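PDB 3E11: predicted zincin-like metalloprotease from Acidothermus cellulolyticus 11B, which is of unknown function but belongs to a zincin-like metallopeptidase family, and so is probably a metal-dependent protease. Local coordinates for residues D8-L13 with I69-N74; E16-I21 with K92-E97; C77-T82 with I87-K92; I98-G103 with E107-L112. One frame throughout, in Å; residues are numbered along the deposited sequence.

How the contacts relate
Helix 7-19 at the N terminus takes part in the first two contacts. Contact 1 brings its first half onto the end of strand 67-72 and the start of helix 73-78, closing a long loop that holds the other two strands. Contact 2 joins the end of the same helix to the middle of helix 83-101, so the two loops cross, and Ile71 of contact 1 packs on Thr93 and Val94 of contact 2. Contact 3 folds the linker after helix 73-78 back onto helix 83-101; its short loop is nested within that of contact 2. Contact 4 follows in series, joining the end of helix 83-101 to helix 106-110.

Contact 1: D8-L13 with I69-N74; sequences DRFDEL and IIIYRN
The phenyl ring of Phe10 lies against the aliphatic chain of Arg73, whose CG sits over one face, displaced toward the rim, in a CH-pi contact 3.8 Å from CG to the ring centroid. One bond further out, Arg73 CD touches Phe10 CB at 3.7 Å. The ring reaches this place because its CG stands anti to the backbone N (chi1 -166°), which carries it off helix 7-19 toward the sheet. Ile71 comes from another direction: its CG2 meets the ring edge in plane, 3.8 Å from Phe10 CE2. Arg73 bends at chi3, near 61°, and its guanidinium is turned 79° from the ring plane; the methylenes, not the charged group, touch the ring. That group approaches Asp11 through a water, which donates to Asp11 OD1 at 2.7 Å and accepts a weak bond from Arg73 NH1 at 3.0 Å; no direct salt bridge forms. An alanine in place of Phe10 would probably leave a gap beside Ile71 CG2 and free the Arg73 chain to turn. The ring is part of the buried helix-on-sheet core of the zincin-like fold, where helix 7-19 and helix 83-101 both meet strand 67-72: Val86 and Val90 of helix 83-101, Val36 of strand 32-37 and Cys77 of helix 73-78 also pack on it, and Ile71 holds its place in the sheet by backbone bonds to strand 32-37.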
loop_
_atom_site.group_PDB
_atom_site.type_symbol
_atom_site.label_atom_id
_atom_site.label_comp_id
_atom_site.label_asym_id
_atom_site.label_seq_id
_atom_site.Cartn_x
_atom_site.Cartn_y
_atom_site.Cartn_z
ATOM N N ASP A 8 14.181 -7.328 -2.797
ATOM C CA ASP A 8 14.726 -6.739 -1.561
ATOM C C ASP A 8 14.722 -5.225 -1.653
ATOM O O ASP A 8 14.349 -4.556 -0.700
ATOM C CB ASP A 8 16.130 -7.185 -1.275
ATOM C CG ASP A 8 16.207 -8.587 -0.752
ATOM O OD1 ASP A 8 15.163 -9.225 -0.492
ATOM O OD2 ASP A 8 17.348 -9.044 -0.582
ATOM N N ARG A 9 15.141 -4.687 -2.797
ATOM C CA ARG A 9 15.145 -3.222 -2.976
ATOM C C ARG A 9 13.744 -2.649 -2.959
ATOM O O ARG A 9 13.495 -1.584 -2.378
ATOM C CB ARG A 9 15.853 -2.845 -4.279
ATOM C CG ARG A 9 15.924 -1.368 -4.537
ATOM C CD ARG A 9 16.540 -0.598 -3.390
ATOM N NE ARG A 9 16.798 0.794 -3.760
ATOM C CZ ARG A 9 17.097 1.742 -2.891
ATOM N NH1 ARG A 9 17.185 1.451 -1.604
ATOM N NH2 ARG A 9 17.336 2.982 -3.299
ATOM N N PHE A 10 12.806 -3.380 -3.567
ATOM C CA PHE A 10 11.436 -2.902 -3.607
ATOM C C PHE A 10 10.900 -2.770 -2.188
ATOM O O PHE A 10 10.252 -1.783 -1.892
ATOM C CB PHE A 10 10.527 -3.790 -4.461
ATOM C CG PHE A 10 9.181 -3.154 -4.795
ATOM C CD1 PHE A 10 9.039 -2.361 -5.915
ATOM C CD2 PHE A 10 8.064 -3.410 -4.010
ATOM C CE1 PHE A 10 7.834 -1.810 -6.268
ATOM C CE2 PHE A 10 6.844 -2.852 -4.326
ATOM C CZ PHE A 10 6.731 -2.033 -5.463
ATOM N N ASP A 11 11.223 -3.733 -1.319
ATOM C CA ASP A 11 10.866 -3.638 0.103
ATOM C C ASP A 11 11.361 -2.353 0.779
ATOM O O ASP A 11 10.627 -1.720 1.534
ATOM C CB ASP A 11 11.339 -4.869 0.879
ATOM C CG ASP A 11 10.624 -6.123 0.455
ATOM O OD1 ASP A 11 9.512 -5.987 -0.073
ATOM O OD2 ASP A 11 11.195 -7.228 0.632
ATOM N N GLU A 12 12.565 -1.947 0.446
ATOM C CA GLU A 12 13.139 -0.706 0.938
ATOM C C GLU A 12 12.408 0.518 0.437
ATOM O O GLU A 12 12.194 1.466 1.187
ATOM C CB GLU A 12 14.609 -0.643 0.515
ATOM C CG GLU A 12 15.462 -1.764 1.139
ATOM C CD GLU A 12 16.905 -1.821 0.649
ATOM O OE1 GLU A 12 17.292 -1.032 -0.232
ATOM O OE2 GLU A 12 17.673 -2.671 1.160
ATOM N N LEU A 13 12.039 0.501 -0.839
ATOM C CA LEU A 13 11.193 1.550 -1.425
ATOM C C LEU A 13 9.796 1.604 -0.760
ATOM O O LEU A 13 9.259 2.676 -0.527
ATOM C CB LEU A 13 11.104 1.354 -2.941
ATOM C CG LEU A 13 12.496 1.419 -3.635
ATOM C CD1 LEU A 13 12.352 1.371 -5.150
ATOM C CD2 LEU A 13 13.309 2.619 -3.209
ATOM N N ILE A 69 -2.484 -4.301 3.153
ATOM C CA ILE A 69 -2.550 -3.672 1.857
ATOM C C ILE A 69 -1.483 -4.371 1.008
ATOM O O ILE A 69 -0.287 -4.341 1.339
ATOM C CB ILE A 69 -2.313 -2.167 1.928
ATOM C CG1 ILE A 69 -3.493 -1.473 2.647
ATOM C CG2 ILE A 69 -2.173 -1.581 0.551
ATOM C CD1 ILE A 69 -3.261 0.023 2.891
ATOM N N ILE A 70 -1.937 -5.045 -0.041
ATOM C CA ILE A 70 -1.016 -5.703 -0.971
ATOM C C ILE A 70 -0.584 -4.686 -2.007
ATOM O O ILE A 70 -1.418 -3.926 -2.485
ATOM C CB ILE A 70 -1.662 -6.909 -1.646
ATOM C CG1 ILE A 70 -2.346 -7.831 -0.611
ATOM C CG2 ILE A 70 -0.612 -7.687 -2.452
ATOM C CD1 ILE A 70 -1.446 -8.324 0.484
ATOM N N ILE A 71 0.713 -4.661 -2.333
ATOM C CA ILE A 71 1.284 -3.761 -3.350
ATOM C C ILE A 71 1.888 -4.668 -4.411
ATOM O O ILE A 71 2.587 -5.613 -4.075
ATOM C CB ILE A 71 2.364 -2.815 -2.750
ATOM C CG1 ILE A 71 1.724 -1.810 -1.797
ATOM C CG2 ILE A 71 3.126 -2.074 -3.812
ATOM C CD1 ILE A 71 0.739 -0.843 -2.415
ATOM N N TYR A 72 1.555 -4.421 -5.678
ATOM C CA TYR A 72 1.964 -5.289 -6.803
ATOM C C TYR A 72 3.187 -4.707 -7.493
ATOM O O TYR A 72 3.117 -3.678 -8.152
ATOM C CB TYR A 72 0.800 -5.495 -7.778
ATOM C CG TYR A 72 -0.334 -6.224 -7.084
ATOM C CD1 TYR A 72 -0.168 -7.549 -6.678
ATOM C CD2 TYR A 72 -1.497 -5.580 -6.739
ATOM C CE1 TYR A 72 -1.177 -8.236 -6.012
ATOM C CE2 TYR A 72 -2.523 -6.243 -6.054
ATOM C CZ TYR A 72 -2.353 -7.569 -5.689
ATOM O OH TYR A 72 -3.339 -8.242 -5.018
ATOM N N ARG A 73 4.315 -5.370 -7.323
ATOM C CA ARG A 73 5.585 -4.832 -7.787
ATOM C C ARG A 73 5.598 -4.657 -9.313
ATOM O O ARG A 73 6.039 -3.632 -9.827
ATOM C CB ARG A 73 6.707 -5.775 -7.322
ATOM C CG ARG A 73 8.108 -5.351 -7.679
ATOM C CD ARG A 73 9.159 -6.150 -6.899
ATOM N NE ARG A 73 9.035 -7.559 -7.210
ATOM C CZ ARG A 73 8.735 -8.528 -6.337
ATOM N NH1 ARG A 73 8.565 -8.282 -5.036
ATOM N NH2 ARG A 73 8.626 -9.780 -6.775
ATOM N N ASN A 74 5.109 -5.658 -10.045
ATOM C CA ASN A 74 5.197 -5.579 -11.516
ATOM C C ASN A 74 4.404 -4.389 -12.077
ATOM O O ASN A 74 4.901 -3.643 -12.946
ATOM C CB ASN A 74 4.741 -6.880 -12.158
ATOM C CG ASN A 74 5.693 -8.000 -11.920
ATOM O OD1 ASN A 74 6.769 -7.806 -11.348
ATOM N ND2 ASN A 74 5.324 -9.187 -12.355
HETATM O O HOH W 1 9.517 -6.824 -2.654
#

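Contact 2: E16-I21 with K92-E97; sequences EALDGI and KTVVHE
Leu18, near the end of helix 7-19, is the first residue of its segment to touch helix 83-101: its CD2 lies 4.0 Å from Val94 CG1, the two side chains crossing at about a right angle. Leu18 is modelled in two conformers, which makes this touch the less certain one. Asp19 follows, turned to the other side of the helix; it binds calcium in a crystal structure of this protein, though no calcium is bound to it here. Gly20 follows the end of the helix, and the backbone folds round in a turn in which Ile21 N donates to Leu18 O at 3.1 Å, bringing the Ile21 side chain up beside that of Leu18. Ile21 carries most of the contact from its segment. Its CG1 stands anti to the carbonyl carbon (chi1 -74°) and the extended chi2 carries CD1 on to Val94 CG1 at 3.8 Å, while CG1 itself passes Val95 CG2 at 4.2 Å, the isoleucine and Val95 running past each other in opposite directions. In the conformer given, Val94 CG1 receives both Leu18 and Ile21. The interface is wholly apolar. Val94 and Val95 come directly before His96 and Glu97, which fit the start of an HExxH zinc-binding pattern on helix 83-101, as in zincins. Polar bonds lie alongside: Arg91, one turn back, donates to the carbonyl oxygens of Glu16 and Ala17. Val94 also packs on Ile69 and Ile71 of strand 67-72, so helix 83-101 is wedged against the strand and helix 7-19, both of which also meet each other at Phe10.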
loop_
_atom_site.group_PDB
_atom_site.type_symbol
_atom_site.label_atom_id
_atom_site.label_comp_id
_atom_site.label_asym_id
_atom_site.label_seq_id
_atom_site.Cartn_x
_atom_site.Cartn_y
_atom_site.Cartn_z
ATOM N N GLU A 16 10.245 3.397 2.525
ATOM C CA GLU A 16 10.374 4.845 2.285
ATOM C C GLU A 16 9.019 5.462 1.953
ATOM O O GLU A 16 8.727 6.576 2.372
ATOM C CB GLU A 16 11.358 5.142 1.158
ATOM C CG GLU A 16 11.546 6.646 0.873
ATOM C CD GLU A 16 12.228 7.390 1.999
ATOM O OE1 GLU A 16 12.893 6.731 2.824
ATOM O OE2 GLU A 16 12.115 8.637 2.063
ATOM N N ALA A 17 8.190 4.730 1.200
ATOM C CA ALA A 17 6.831 5.166 0.879
ATOM C C ALA A 17 6.022 5.332 2.182
ATOM O O ALA A 17 5.399 6.363 2.393
ATOM C CB ALA A 17 6.150 4.180 -0.051
ATOM N N LEU A 18 6.090 4.343 3.076
ATOM C CA LEU A 18 5.295 4.378 4.307
ATOM C C LEU A 18 5.791 5.496 5.222
ATOM O O LEU A 18 4.995 6.195 5.831
ATOM C CB LEU A 18 5.336 3.023 5.052
ATOM C CG LEU A 18 4.487 1.842 4.539
ATOM C CD1 LEU A 18 4.445 0.747 5.605
ATOM C CD2 LEU A 18 3.070 2.253 4.202
ATOM N N ASP A 19 7.112 5.665 5.298
ATOM C CA ASP A 19 7.702 6.695 6.144
ATOM C C ASP A 19 7.210 8.097 5.715
ATOM O O ASP A 19 7.151 8.995 6.522
ATOM C CB ASP A 19 9.235 6.645 6.082
ATOM C CG ASP A 19 9.836 5.379 6.753
ATOM O OD1 ASP A 19 9.108 4.626 7.437
ATOM O OD2 ASP A 19 11.035 5.120 6.533
ATOM N N GLY A 20 6.877 8.262 4.438
ATOM C CA GLY A 20 6.438 9.545 3.902
ATOM C C GLY A 20 4.926 9.721 3.840
ATOM O O GLY A 20 4.444 10.700 3.292
ATOM N N ILE A 21 4.166 8.750 4.347
ATOM C CA ILE A 21 2.728 8.930 4.421
ATOM C C ILE A 21 2.406 10.136 5.296
ATOM O O ILE A 21 2.909 10.250 6.410
ATOM C CB ILE A 21 2.033 7.684 4.945
ATOM C CG1 ILE A 21 2.038 6.618 3.821
ATOM C CG2 ILE A 21 0.605 7.997 5.414
ATOM C CD1 ILE A 21 1.536 5.292 4.265
ATOM N N LYS A 92 1.205 6.610 -3.048
ATOM C CA LYS A 92 -0.087 7.051 -3.530
ATOM C C LYS A 92 -1.076 5.887 -3.441
ATOM O O LYS A 92 -2.212 6.077 -3.052
ATOM C CB LYS A 92 0.010 7.597 -4.945
ATOM C CG LYS A 92 -1.302 7.777 -5.629
ATOM C CD LYS A 92 -1.127 8.325 -7.047
ATOM C CE LYS A 92 -2.454 8.255 -7.789
ATOM N NZ LYS A 92 -2.420 8.918 -9.125
ATOM N N THR A 93 -0.603 4.693 -3.754
ATOM C CA THR A 93 -1.430 3.493 -3.736
ATOM C C THR A 93 -1.913 3.118 -2.328
ATOM O O THR A 93 -3.105 2.877 -2.129
ATOM C CB THR A 93 -0.684 2.316 -4.391
ATOM O OG1 THR A 93 -0.418 2.652 -5.753
ATOM C CG2 THR A 93 -1.501 1.018 -4.326
ATOM N N VAL A 94 -0.992 3.094 -1.375
ATOM C CA VAL A 94 -1.311 2.833 0.032
ATOM C C VAL A 94 -2.328 3.868 0.547
ATOM O O VAL A 94 -3.340 3.501 1.179
ATOM C CB VAL A 94 -0.039 2.817 0.907
ATOM C CG1 VAL A 94 -0.406 2.675 2.367
ATOM C CG2 VAL A 94 0.903 1.676 0.497
ATOM N N VAL A 95 -2.059 5.157 0.298
ATOM C CA VAL A 95 -2.961 6.215 0.776
ATOM C C VAL A 95 -4.368 6.099 0.154
ATOM O O VAL A 95 -5.394 6.215 0.852
ATOM C CB VAL A 95 -2.382 7.620 0.542
ATOM C CG1 VAL A 95 -3.426 8.690 0.843
ATOM C CG2 VAL A 95 -1.191 7.826 1.453
ATOM N N HIS A 96 -4.442 5.829 -1.140
ATOM C CA HIS A 96 -5.748 5.558 -1.745
ATOM C C HIS A 96 -6.453 4.358 -1.162
ATOM O O HIS A 96 -7.664 4.397 -0.922
ATOM C CB HIS A 96 -5.631 5.435 -3.268
ATOM C CG HIS A 96 -5.431 6.759 -3.932
ATOM N ND1 HIS A 96 -6.234 7.216 -4.950
ATOM C CD2 HIS A 96 -4.551 7.756 -3.669
ATOM C CE1 HIS A 96 -5.818 8.415 -5.326
ATOM N NE2 HIS A 96 -4.801 8.765 -4.560
ATOM N N GLU A 97 -5.707 3.291 -0.926
ATOM C CA GLU A 97 -6.314 2.073 -0.423
ATOM C C GLU A 97 -6.839 2.296 0.983
ATOM O O GLU A 97 -7.951 1.894 1.299
ATOM C CB GLU A 97 -5.332 0.890 -0.487
ATOM C CG GLU A 97 -5.122 0.341 -1.912
ATOM C CD GLU A 97 -6.428 -0.102 -2.553
ATOM O OE1 GLU A 97 -7.294 -0.634 -1.845
ATOM O OE2 GLU A 97 -6.616 0.133 -3.757
#

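Contact 3: C77-T82 with I87-K92; sequences CALCET and IDEVRK
Cys80 SG stands anti to its own carbonyl carbon (chi1 -61°), Glu89 CG anti to its backbone N (chi1 -158°), and these turns bring SG to rest on Glu89 CB at 3.8 Å. The contact belongs to the short linker between helix 73-78 and helix 83-101 of the zincin-like fold, the second helix being the one that carries the probable HExxH pattern. The linker starts with a tight turn, Cys80 N donating to Cys77 O at 2.9 Å. It ends at Thr82, the N-cap of helix 83-101, whose OG1 accepts from Glu85 N, while Glu81 N bonds to the Glu85 carboxylate. No disulfide joins the two cysteines of the linker, since Cys77 SG and Cys80 SG lie 6.5 Å apart. The Glu89 chain bends so that its carboxylate lies on the side of Leu79, where Leu79 CD1 comes loosely to 4.3 Å from Glu89 OE2. Leu46 touches both Leu79 and Glu89 here, and Ile76 of helix 73-78 packs on Glu89. On another side of helix 83-101, Arg91 keeps a salt bridge to Asp88, with 3.6 Å from Arg91 NH1 to Asp88 OD1.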
loop_
_atom_site.group_PDB
_atom_site.type_symbol
_atom_site.label_atom_id
_atom_site.label_comp_id
_atom_site.label_asym_id
_atom_site.label_seq_id
_atom_site.Cartn_x
_atom_site.Cartn_y
_atom_site.Cartn_z
ATOM N N CYS A 77 5.913 -0.973 -11.087
ATOM C CA CYS A 77 7.182 -0.655 -11.767
ATOM C C CYS A 77 6.981 -0.291 -13.209
ATOM O O CYS A 77 7.650 0.580 -13.712
ATOM C CB CYS A 77 8.207 -1.778 -11.652
ATOM S SG CYS A 77 8.896 -1.896 -9.949
ATOM N N ALA A 78 6.023 -0.931 -13.861
ATOM C CA ALA A 78 5.702 -0.652 -15.265
ATOM C C ALA A 78 5.340 0.804 -15.506
ATOM O O ALA A 78 5.481 1.284 -16.619
ATOM C CB ALA A 78 4.582 -1.523 -15.737
ATOM N N LEU A 79 4.829 1.475 -14.482
ATOM C CA LEU A 79 4.464 2.883 -14.552
ATOM C C LEU A 79 5.600 3.876 -14.202
ATOM O O LEU A 79 5.389 5.111 -14.272
ATOM C CB LEU A 79 3.292 3.130 -13.586
ATOM C CG LEU A 79 1.947 2.520 -13.936
ATOM C CD1 LEU A 79 0.985 2.740 -12.743
ATOM C CD2 LEU A 79 1.441 3.107 -15.187
ATOM N N CYS A 80 6.759 3.362 -13.791
ATOM C CA CYS A 80 7.822 4.176 -13.181
ATOM C C CYS A 80 9.156 4.100 -13.921
ATOM O O CYS A 80 9.605 3.033 -14.322
ATOM C CB CYS A 80 8.027 3.785 -11.724
ATOM S SG CYS A 80 6.501 4.051 -10.712
ATOM N N GLU A 81 9.818 5.238 -14.037
ATOM C CA GLU A 81 11.101 5.321 -14.746
ATOM C C GLU A 81 12.255 5.508 -13.757
ATOM O O GLU A 81 13.433 5.453 -14.159
ATOM C CB GLU A 81 11.066 6.468 -15.793
ATOM C CG GLU A 81 10.127 6.125 -16.964
ATOM C CD GLU A 81 10.047 7.181 -18.027
ATOM O OE1 GLU A 81 10.580 8.293 -17.827
ATOM O OE2 GLU A 81 9.485 6.881 -19.105
ATOM N N THR A 82 11.934 5.757 -12.478
ATOM C CA THR A 82 12.945 5.889 -11.441
ATOM C C THR A 82 12.427 5.291 -10.126
ATOM O O THR A 82 11.220 5.105 -9.956
ATOM C CB THR A 82 13.380 7.340 -11.176
ATOM O OG1 THR A 82 12.344 8.030 -10.460
ATOM C CG2 THR A 82 13.714 8.068 -12.463
ATOM N N ILE A 87 8.611 4.948 -5.326
ATOM C CA ILE A 87 8.256 5.365 -3.961
ATOM C C ILE A 87 6.937 6.133 -3.964
ATOM O O ILE A 87 6.003 5.826 -3.172
ATOM C CB ILE A 87 9.381 6.228 -3.304
ATOM C CG1 ILE A 87 10.622 5.357 -2.994
ATOM C CG2 ILE A 87 8.876 6.837 -2.017
ATOM C CD1 ILE A 87 11.913 6.127 -2.770
ATOM N N ASP A 88 6.857 7.121 -4.855
ATOM C CA ASP A 88 5.668 7.976 -4.976
ATOM C C ASP A 88 4.421 7.180 -5.328
ATOM O O ASP A 88 3.352 7.380 -4.747
ATOM C CB ASP A 88 5.885 9.051 -6.024
ATOM C CG ASP A 88 6.810 10.117 -5.548
ATOM O OD1 ASP A 88 7.085 10.151 -4.351
ATOM O OD2 ASP A 88 7.295 10.915 -6.364
ATOM N N GLU A 89 4.582 6.280 -6.282
ATOM C CA GLU A 89 3.499 5.463 -6.739
ATOM C C GLU A 89 3.032 4.501 -5.661
ATOM O O GLU A 89 1.834 4.285 -5.489
ATOM C CB GLU A 89 3.904 4.717 -8.003
ATOM C CG GLU A 89 2.734 4.268 -8.844
ATOM C CD GLU A 89 1.854 5.433 -9.284
ATOM O OE1 GLU A 89 2.376 6.496 -9.631
ATOM O OE2 GLU A 89 0.639 5.288 -9.251
ATOM N N VAL A 90 3.973 3.881 -4.979
ATOM C CA VAL A 90 3.620 3.031 -3.828
ATOM C C VAL A 90 2.881 3.835 -2.735
ATOM O O VAL A 90 1.828 3.396 -2.227
ATOM C CB VAL A 90 4.832 2.318 -3.223
ATOM C CG1 VAL A 90 4.433 1.542 -1.907
ATOM C CG2 VAL A 90 5.428 1.317 -4.212
ATOM N N ARG A 91 3.411 5.005 -2.386
ATOM C CA ARG A 91 2.791 5.850 -1.375
ATOM C C ARG A 91 1.368 6.203 -1.790
ATOM O O ARG A 91 0.438 6.097 -0.993
ATOM C CB ARG A 91 3.611 7.127 -1.138
ATOM C CG ARG A 91 3.177 7.894 0.099
ATOM C CD ARG A 91 4.078 9.084 0.302
ATOM N NE ARG A 91 5.436 8.702 0.735
ATOM C CZ ARG A 91 6.569 9.173 0.204
ATOM N NH1 ARG A 91 6.551 10.035 -0.820
ATOM N NH2 ARG A 91 7.743 8.780 0.696
ATOM N N LYS A 92 1.205 6.610 -3.048
ATOM C CA LYS A 92 -0.087 7.051 -3.530
ATOM C C LYS A 92 -1.076 5.887 -3.441
ATOM O O LYS A 92 -2.212 6.077 -3.052
ATOM C CB LYS A 92 0.010 7.597 -4.945
ATOM C CG LYS A 92 -1.302 7.777 -5.629
ATOM C CD LYS A 92 -1.127 8.325 -7.047
ATOM C CE LYS A 92 -2.454 8.255 -7.789
ATOM N NZ LYS A 92 -2.420 8.918 -9.125
#

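Contact 4: I98-G103 with E107-L112; sequences IAHHFG and ERLHEL
Leu109 reaches from helix 106-110 to the last turn of helix 83-101. From its CB, which points at that helix, CG is set anti to the carbonyl carbon (chi1 -71°) and comes to 3.9 Å from Ala99 CB. There the chain forks. CD2 presses on the same Ala99 CB at 3.3 Å, tighter than usual van der Waals contact, whereas CD1 straddles two neighbours: it is 3.8 Å from Ala99 CB and also 3.8 Å from His100 NE2, the leucine and histidine side chains crossing at about a right angle. The Ala99 methyl therefore sits in the fork of the leucine. An alanine in place of Leu109 would probably open a gap over Ala99 and take away the methyl that lies beside His100 NE2. His100 is the last residue of the HExxH pattern, consistent with the zinc-binding helix of zincins, although no metal is bound to these residues here, and its NE2 makes a weak hydrogen bond to Asp106. Directly after it, the helix ends in a Schellman motif: Gly103, at positive phi, is the C-prime residue, its N donating to His100 O at 3.0 Å, and Ile104 N bonds to Ala99 O. The chain turns there and enters helix 106-110, so that Leu109 can fold back. Phe25 also packs on Leu109. Beside it, Arg108 grips Glu111 side-on with two nitrogens, NE to OE1 and NH2 to OE2, each bond 3.2 Å long and arriving from above the carboxylate plane.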
loop_
_atom_site.group_PDB
_atom_site.type_symbol
_atom_site.label_atom_id
_atom_site.label_comp_id
_atom_site.label_asym_id
_atom_site.label_seq_id
_atom_site.Cartn_x
_atom_site.Cartn_y
_atom_site.Cartn_z
ATOM N N ILE A 98 -6.071 2.972 1.829
ATOM C CA ILE A 98 -6.538 3.206 3.192
ATOM C C ILE A 98 -7.722 4.183 3.209
ATOM O O ILE A 98 -8.708 3.974 3.934
ATOM C CB ILE A 98 -5.376 3.625 4.148
ATOM C CG1 ILE A 98 -5.809 3.417 5.606
ATOM C CG2 ILE A 98 -4.877 5.019 3.892
ATOM C CD1 ILE A 98 -6.117 1.961 5.945
ATOM N N ALA A 99 -7.654 5.207 2.371
ATOM C CA ALA A 99 -8.722 6.201 2.301
ATOM C C ALA A 99 -10.050 5.558 1.874
ATOM O O ALA A 99 -11.102 5.795 2.475
ATOM C CB ALA A 99 -8.318 7.298 1.357
ATOM N N HIS A 100 -9.978 4.715 0.851
ATOM C CA HIS A 100 -11.156 4.050 0.310
ATOM C C HIS A 100 -11.729 3.059 1.314
ATOM O O HIS A 100 -12.951 2.915 1.418
ATOM C CB HIS A 100 -10.841 3.354 -1.028
ATOM C CG HIS A 100 -10.415 4.291 -2.117
ATOM N ND1 HIS A 100 -9.813 3.856 -3.279
ATOM C CD2 HIS A 100 -10.485 5.642 -2.213
ATOM C CE1 HIS A 100 -9.530 4.897 -4.043
ATOM N NE2 HIS A 100 -9.925 5.994 -3.416
ATOM N N HIS A 101 -10.862 2.416 2.097
ATOM C CA HIS A 101 -11.308 1.493 3.136
ATOM C C HIS A 101 -12.187 2.197 4.175
ATOM O O HIS A 101 -13.108 1.592 4.718
ATOM C CB HIS A 101 -10.110 0.829 3.832
ATOM C CG HIS A 101 -10.476 0.060 5.065
ATOM N ND1 HIS A 101 -11.186 -1.121 5.027
ATOM C CD2 HIS A 101 -10.247 0.319 6.376
ATOM C CE1 HIS A 101 -11.347 -1.576 6.257
ATOM N NE2 HIS A 101 -10.796 -0.716 7.096
ATOM N N PHE A 102 -11.897 3.470 4.434
ATOM C CA PHE A 102 -12.662 4.270 5.387
ATOM C C PHE A 102 -13.601 5.223 4.655
ATOM O O PHE A 102 -13.966 6.266 5.186
ATOM C CB PHE A 102 -11.718 5.066 6.283
ATOM C CG PHE A 102 -10.982 4.229 7.265
ATOM C CD1 PHE A 102 -11.665 3.591 8.304
ATOM C CD2 PHE A 102 -9.618 4.061 7.160
ATOM C CE1 PHE A 102 -10.988 2.822 9.214
ATOM C CE2 PHE A 102 -8.935 3.280 8.067
ATOM C CZ PHE A 102 -9.616 2.665 9.098
ATOM N N GLY A 103 -13.989 4.848 3.448
ATOM C CA GLY A 103 -15.040 5.514 2.712
ATOM C C GLY A 103 -14.761 6.931 2.274
ATOM O O GLY A 103 -15.702 7.687 2.019
ATOM N N GLU A 107 -12.219 12.637 -4.589
ATOM C CA GLU A 107 -12.448 14.081 -4.556
ATOM C C GLU A 107 -12.001 14.633 -3.202
ATOM O O GLU A 107 -11.391 15.696 -3.139
ATOM C CB GLU A 107 -13.913 14.434 -4.790
ATOM C CG GLU A 107 -14.430 14.189 -6.190
ATOM C CD GLU A 107 -15.868 14.672 -6.348
ATOM N N ARG A 108 -12.322 13.908 -2.132
ATOM C CA ARG A 108 -11.867 14.255 -0.785
ATOM C C ARG A 108 -10.345 14.139 -0.674
ATOM O O ARG A 108 -9.708 14.973 -0.031
ATOM C CB ARG A 108 -12.517 13.354 0.277
ATOM C CG ARG A 108 -14.043 13.415 0.427
ATOM C CD ARG A 108 -14.562 14.773 0.879
ATOM N NE ARG A 108 -14.496 15.738 -0.213
ATOM C CZ ARG A 108 -15.392 15.864 -1.198
ATOM N NH1 ARG A 108 -16.484 15.108 -1.247
ATOM N NH2 ARG A 108 -15.195 16.773 -2.149
ATOM N N LEU A 109 -9.778 13.099 -1.294
ATOM C CA LEU A 109 -8.330 12.892 -1.320
ATOM C C LEU A 109 -7.594 13.981 -2.059
ATOM O O LEU A 109 -6.480 14.323 -1.681
ATOM C CB LEU A 109 -7.974 11.554 -1.970
ATOM C CG LEU A 109 -8.302 10.303 -1.171
ATOM C CD1 LEU A 109 -8.061 9.053 -2.042
ATOM C CD2 LEU A 109 -7.477 10.282 0.122
ATOM N N HIS A 110 -8.194 14.515 -3.124
ATOM C CA HIS A 110 -7.590 15.619 -3.841
ATOM C C HIS A 110 -7.487 16.817 -2.911
ATOM O O HIS A 110 -6.521 17.566 -2.973
ATOM C CB HIS A 110 -8.405 15.982 -5.087
ATOM C CG HIS A 110 -8.390 14.928 -6.151
ATOM N ND1 HIS A 110 -7.297 14.118 -6.385
ATOM C CD2 HIS A 110 -9.324 14.571 -7.065
ATOM C CE1 HIS A 110 -7.564 13.297 -7.386
ATOM N NE2 HIS A 110 -8.785 13.555 -7.821
ATOM N N GLU A 111 -8.490 16.984 -2.045
ATOM C CA GLU A 111 -8.426 17.953 -0.946
ATOM C C GLU A 111 -7.390 17.574 0.134
ATOM O O GLU A 111 -7.060 18.390 0.979
ATOM C CB GLU A 111 -9.799 18.113 -0.288
ATOM C CG GLU A 111 -10.893 18.599 -1.219
ATOM C CD GLU A 111 -12.261 18.578 -0.569
ATOM O OE1 GLU A 111 -12.378 18.061 0.565
ATOM O OE2 GLU A 111 -13.221 19.085 -1.180
ATOM N N LEU A 112 -6.897 16.338 0.103
ATOM C CA LEU A 112 -5.837 15.874 1.004
ATOM C C LEU A 112 -4.504 15.588 0.267
ATOM O O LEU A 112 -3.620 14.896 0.799
ATOM C CB LEU A 112 -6.324 14.636 1.756
ATOM C CG LEU A 112 -7.498 14.890 2.719
ATOM C CD1 LEU A 112 -8.296 13.604 3.005
ATOM C CD2 LEU A 112 -6.989 15.518 4.016
#